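Local coordinates for protein necrotic enteritis toxin B (Clostridium perfringens, PDB 4I0N) that probably forms pores in host-cell membranes as a secreted toxin with the alpha-hemolysin fold, associated with necrotic enteritis, at residues I16-S29 with T40-D52. Sequence-based numbering, arbitrary orientation.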
loop_
_atom_site.group_PDB
_atom_site.type_symbol
_atom_site.label_atom_id
_atom_site.label_comp_id
_atom_site.label_asym_id
_atom_site.label_seq_id
_atom_site.Cartn_x
_atom_site.Cartn_y
_atom_site.Cartn_z
ATOM N N ILE A 16 26.575 1.761 -15.539
ATOM C CA ILE A 16 26.207 3.004 -14.881
ATOM C C ILE A 16 27.485 3.688 -14.411
ATOM O O ILE A 16 28.452 3.022 -14.054
ATOM C CB ILE A 16 25.230 2.773 -13.697
ATOM C CG1 ILE A 16 25.824 1.794 -12.679
ATOM C CG2 ILE A 16 23.902 2.275 -14.222
ATOM C CD1 ILE A 16 25.022 1.613 -11.395
ATOM N N LYS A 17 27.489 5.020 -14.444
ATOM C CA LYS A 17 28.688 5.800 -14.152
ATOM C C LYS A 17 28.382 6.907 -13.134
ATOM O O LYS A 17 27.293 7.490 -13.146
ATOM C CB LYS A 17 29.268 6.377 -15.457
ATOM C CG LYS A 17 30.639 7.042 -15.315
ATOM N N GLU A 18 29.335 7.171 -12.240
ATOM C CA GLU A 18 29.205 8.237 -11.242
ATOM C C GLU A 18 30.563 8.536 -10.644
ATOM O O GLU A 18 31.215 7.642 -10.102
ATOM C CB GLU A 18 28.216 7.848 -10.130
ATOM N N ASN A 19 30.989 9.795 -10.773
ATOM C CA ASN A 19 32.275 10.271 -10.252
ATOM C C ASN A 19 33.513 9.462 -10.718
ATOM O O ASN A 19 34.422 9.172 -9.923
ATOM C CB ASN A 19 32.216 10.399 -8.720
ATOM N N GLY A 20 33.542 9.106 -12.007
ATOM C CA GLY A 20 34.661 8.353 -12.590
ATOM C C GLY A 20 34.698 6.872 -12.217
ATOM O O GLY A 20 35.684 6.176 -12.485
ATOM N N LYS A 21 33.643 6.397 -11.566
ATOM C CA LYS A 21 33.523 4.975 -11.205
ATOM C C LYS A 21 32.344 4.368 -11.949
ATOM O O LYS A 21 31.346 5.056 -12.213
ATOM C CB LYS A 21 33.350 4.798 -9.693
ATOM C CG LYS A 21 34.485 5.390 -8.886
ATOM C CD LYS A 21 34.492 4.924 -7.460
ATOM C CE LYS A 21 35.724 5.486 -6.755
ATOM N NZ LYS A 21 36.339 4.454 -5.879
ATOM N N GLU A 22 32.452 3.086 -12.290
ATOM C CA GLU A 22 31.374 2.404 -13.008
ATOM C C GLU A 22 30.923 1.092 -12.343
ATOM O O GLU A 22 31.675 0.457 -11.608
ATOM C CB GLU A 22 31.759 2.177 -14.476
ATOM C CG GLU A 22 32.040 3.480 -15.241
ATOM C CD GLU A 22 32.471 3.263 -16.683
ATOM O OE1 GLU A 22 33.331 2.388 -16.936
ATOM O OE2 GLU A 22 31.943 3.972 -17.573
ATOM N N ALA A 23 29.664 0.736 -12.573
ATOM C CA ALA A 23 29.103 -0.543 -12.147
ATOM C C ALA A 23 28.167 -1.020 -13.251
ATOM O O ALA A 23 27.994 -0.334 -14.251
ATOM C CB ALA A 23 28.353 -0.381 -10.826
ATOM N N ILE A 24 27.567 -2.191 -13.069
ATOM C CA ILE A 24 26.682 -2.762 -14.085
ATOM C C ILE A 24 25.320 -2.962 -13.436
ATOM O O ILE A 24 25.243 -3.484 -12.325
ATOM C CB ILE A 24 27.196 -4.135 -14.578
ATOM C CG1 ILE A 24 28.651 -4.023 -15.064
ATOM C CG2 ILE A 24 26.269 -4.688 -15.688
ATOM C CD1 ILE A 24 29.368 -5.377 -15.218
ATOM N N LYS A 25 24.264 -2.549 -14.125
ATOM C CA LYS A 25 22.919 -2.771 -13.631
ATOM C C LYS A 25 22.128 -3.711 -14.544
ATOM O O LYS A 25 22.366 -3.767 -15.749
ATOM C CB LYS A 25 22.163 -1.447 -13.428
ATOM C CG LYS A 25 21.811 -0.710 -14.702
ATOM C CD LYS A 25 20.758 0.384 -14.462
ATOM C CE LYS A 25 20.674 1.293 -15.694
ATOM N NZ LYS A 25 19.644 2.382 -15.602
ATOM N N TYR A 26 21.170 -4.409 -13.942
ATOM C CA TYR A 26 20.301 -5.369 -14.635
ATOM C C TYR A 26 18.897 -5.123 -14.131
ATOM O O TYR A 26 18.719 -4.881 -12.937
ATOM C CB TYR A 26 20.663 -6.809 -14.256
ATOM C CG TYR A 26 22.076 -7.183 -14.575
ATOM C CD1 TYR A 26 22.391 -7.817 -15.777
ATOM C CD2 TYR A 26 23.111 -6.882 -13.688
ATOM C CE1 TYR A 26 23.714 -8.163 -16.076
ATOM C CE2 TYR A 26 24.434 -7.217 -13.990
ATOM C CZ TYR A 26 24.713 -7.856 -15.182
ATOM O OH TYR A 26 26.004 -8.201 -15.485
ATOM N N THR A 27 17.904 -5.230 -15.007
ATOM C CA THR A 27 16.520 -5.037 -14.581
ATOM C C THR A 27 15.662 -6.268 -14.824
ATOM O O THR A 27 15.922 -7.063 -15.735
ATOM C CB THR A 27 15.861 -3.822 -15.267
ATOM O OG1 THR A 27 15.968 -3.959 -16.686
ATOM C CG2 THR A 27 16.533 -2.532 -14.831
ATOM N N SER A 28 14.648 -6.439 -13.979
ATOM C CA SER A 28 13.692 -7.534 -14.145
ATOM C C SER A 28 12.395 -7.126 -13.506
ATOM O O SER A 28 12.367 -6.218 -12.674
ATOM C CB SER A 28 14.237 -8.835 -13.531
ATOM O OG SER A 28 13.379 -9.914 -13.848
ATOM N N SER A 29 11.304 -7.759 -13.909
ATOM C CA SER A 29 10.017 -7.509 -13.267
ATOM C C SER A 29 9.146 -8.740 -13.418
ATOM O O SER A 29 9.278 -9.491 -14.412
ATOM C CB SER A 29 9.317 -6.304 -13.928
ATOM O OG SER A 29 8.057 -6.014 -13.311
ATOM N N THR A 40 2.972 -5.974 -8.757
ATOM C CA THR A 40 4.069 -5.997 -9.715
ATOM C C THR A 40 5.325 -5.626 -8.960
ATOM O O THR A 40 5.385 -4.554 -8.348
ATOM C CB THR A 40 3.838 -4.989 -10.859
ATOM O OG1 THR A 40 2.703 -5.407 -11.633
ATOM C CG2 THR A 40 5.074 -4.919 -11.792
ATOM N N LEU A 41 6.313 -6.513 -8.994
ATOM C CA LEU A 41 7.588 -6.271 -8.304
ATOM C C LEU A 41 8.680 -6.152 -9.356
ATOM O O LEU A 41 8.925 -7.098 -10.124
ATOM C CB LEU A 41 7.912 -7.404 -7.309
ATOM C CG LEU A 41 9.099 -7.128 -6.377
ATOM C CD1 LEU A 41 8.814 -5.945 -5.438
ATOM C CD2 LEU A 41 9.415 -8.363 -5.564
ATOM N N SER A 42 9.308 -4.977 -9.418
ATOM C CA SER A 42 10.350 -4.710 -10.410
ATOM C C SER A 42 11.646 -4.480 -9.679
ATOM O O SER A 42 11.659 -3.928 -8.572
ATOM C CB SER A 42 10.029 -3.471 -11.259
ATOM O OG SER A 42 8.762 -3.645 -11.864
ATOM N N GLY A 43 12.742 -4.888 -10.307
ATOM C CA GLY A 43 14.043 -4.822 -9.646
ATOM C C GLY A 43 15.111 -4.223 -10.525
ATOM O O GLY A 43 15.112 -4.418 -11.751
ATOM N N THR A 44 16.012 -3.479 -9.889
ATOM C CA THR A 44 17.266 -3.094 -10.524
ATOM C C THR A 44 18.391 -3.678 -9.676
ATOM O O THR A 44 18.608 -3.237 -8.545
ATOM C CB THR A 44 17.411 -1.572 -10.585
ATOM O OG1 THR A 44 16.229 -1.024 -11.185
ATOM C CG2 THR A 44 18.640 -1.204 -11.413
ATOM N N PHE A 45 19.074 -4.684 -10.214
ATOM C CA PHE A 45 20.207 -5.315 -9.527
ATOM C C PHE A 45 21.455 -4.580 -9.919
ATOM O O PHE A 45 21.639 -4.268 -11.111
ATOM C CB PHE A 45 20.372 -6.780 -9.983
ATOM C CG PHE A 45 19.227 -7.697 -9.596
ATOM C CD1 PHE A 45 19.301 -8.484 -8.446
ATOM C CD2 PHE A 45 18.096 -7.806 -10.414
ATOM C CE1 PHE A 45 18.254 -9.341 -8.101
ATOM C CE2 PHE A 45 17.045 -8.679 -10.074
ATOM C CZ PHE A 45 17.131 -9.442 -8.922
ATOM N N ILE A 46 22.331 -4.330 -8.950
ATOM C CA ILE A 46 23.602 -3.678 -9.250
ATOM C C ILE A 46 24.721 -4.635 -8.890
ATOM O O ILE A 46 24.727 -5.202 -7.798
ATOM C CB ILE A 46 23.802 -2.339 -8.475
ATOM C CG1 ILE A 46 22.658 -1.356 -8.748
ATOM C CG2 ILE A 46 25.122 -1.683 -8.849
ATOM C CD1 ILE A 46 21.748 -1.196 -7.573
ATOM N N GLU A 47 25.632 -4.834 -9.834
ATOM C CA GLU A 47 26.866 -5.567 -9.598
ATOM C C GLU A 47 27.931 -4.484 -9.637
ATOM O O GLU A 47 28.318 -4.012 -10.722
ATOM C CB GLU A 47 27.123 -6.622 -10.685
ATOM C CG GLU A 47 26.083 -7.739 -10.745
ATOM C CD GLU A 47 26.114 -8.676 -9.535
ATOM O OE1 GLU A 47 27.095 -8.652 -8.749
ATOM O OE2 GLU A 47 25.162 -9.465 -9.399
ATOM N N ASP A 48 28.366 -4.095 -8.440
ATOM C CA ASP A 48 29.241 -2.954 -8.221
ATOM C C ASP A 48 30.610 -3.445 -7.737
ATOM O O ASP A 48 30.720 -3.967 -6.625
ATOM C CB ASP A 48 28.577 -2.034 -7.179
ATOM C CG ASP A 48 29.296 -0.707 -6.993
ATOM O OD1 ASP A 48 30.386 -0.503 -7.559
ATOM O OD2 ASP A 48 28.738 0.164 -6.264
ATOM N N PRO A 49 31.662 -3.283 -8.571
ATOM C CA PRO A 49 33.049 -3.637 -8.193
ATOM C C PRO A 49 33.619 -2.755 -7.084
ATOM O O PRO A 49 34.715 -3.034 -6.576
ATOM C CB PRO A 49 33.859 -3.395 -9.484
ATOM C CG PRO A 49 32.860 -3.084 -10.568
ATOM C CD PRO A 49 31.587 -2.652 -9.897
ATOM N N HIS A 50 32.893 -1.690 -6.743
ATOM C CA HIS A 50 33.328 -0.698 -5.752
ATOM C C HIS A 50 32.584 -0.829 -4.418
ATOM O O HIS A 50 32.801 -0.047 -3.501
ATOM C CB HIS A 50 33.147 0.702 -6.344
ATOM C CG HIS A 50 33.788 0.852 -7.690
ATOM N ND1 HIS A 50 35.152 0.946 -7.854
ATOM C CD2 HIS A 50 33.258 0.857 -8.939
ATOM C CE1 HIS A 50 35.438 1.032 -9.142
ATOM N NE2 HIS A 50 34.307 0.974 -9.823
ATOM N N SER A 51 31.726 -1.835 -4.320
ATOM C CA SER A 51 31.028 -2.138 -3.069
ATOM C C SER A 51 31.382 -3.539 -2.574
ATOM O O SER A 51 31.627 -4.430 -3.375
ATOM C CB SER A 51 29.522 -2.014 -3.270
ATOM O OG SER A 51 28.824 -2.399 -2.093
ATOM N N ASP A 52 31.382 -3.760 -1.261
ATOM C CA ASP A 52 31.652 -5.116 -0.771
ATOM C C ASP A 52 30.398 -5.988 -0.570
ATOM O O ASP A 52 30.509 -7.160 -0.202
ATOM C CB ASP A 52 32.586 -5.127 0.456
ATOM C CG ASP A 52 32.100 -4.233 1.578
ATOM O OD1 ASP A 52 30.880 -4.141 1.776
ATOM O OD2 ASP A 52 32.957 -3.616 2.262
HETATM O O HOH W 1 35.061 1.668 -12.265
#
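The His50 imidazole lies against Lys21 and Glu22 beyond the last strand pair, where the second strand of an antiparallel beta hairpin gives way to a turn (Asp48 to Ser51) while the first continues. CB of Lys21 sits over one ring face, 4.1 Å from the centroid of His50 in a CH-pi contact, while a water in the ring plane bridges His50 NE2, at 2.6 Å, and the backbone N of Glu22. Pro49 CD packs on Glu22 O. Asp48 shapes this loop: its OD1 accepts from His50 N in an Asx turn, and its OD2 is held by Tyr120 and Gly123 N.

From there strands 21-29 and 40-47 run antiparallel in the six-stranded sheet of this alpha-hemolysin-type toxin. Ile24 with Glu47, Tyr26 with Phe45 and Ser28 with Gly43 are the hydrogen-bonded pairs; Glu47 N reaches Ile24 O at 2.9 Å and 170°, almost straight. The side chains of Ile24, Glu47, Tyr26, Phe45 and Ser28 share one face. There Glu47 CG, anti to the carbonyl carbon, comes 3.7 Å from Tyr26 CE2; the bend at chi2 then turns the carboxylate, its plane 72° from the phenol ring. His283 bonds Glu47 OE2, stacks on Tyr26 and meets Phe45 edge-to-face, joining this face to the segment that leads into strand 284-287.

Ile46, on the other face, sets CG2 4.0 Å from Ala23 CB and also meets Ile16 CD1 from the neighbouring strand. Thr27 and Thr44 lie side by side. Ser29 OG, swung away from its own backbone N (chi1 -179°), lies 2.9 Å from Ser42 OG and 3.5 Å from Thr40 CG2.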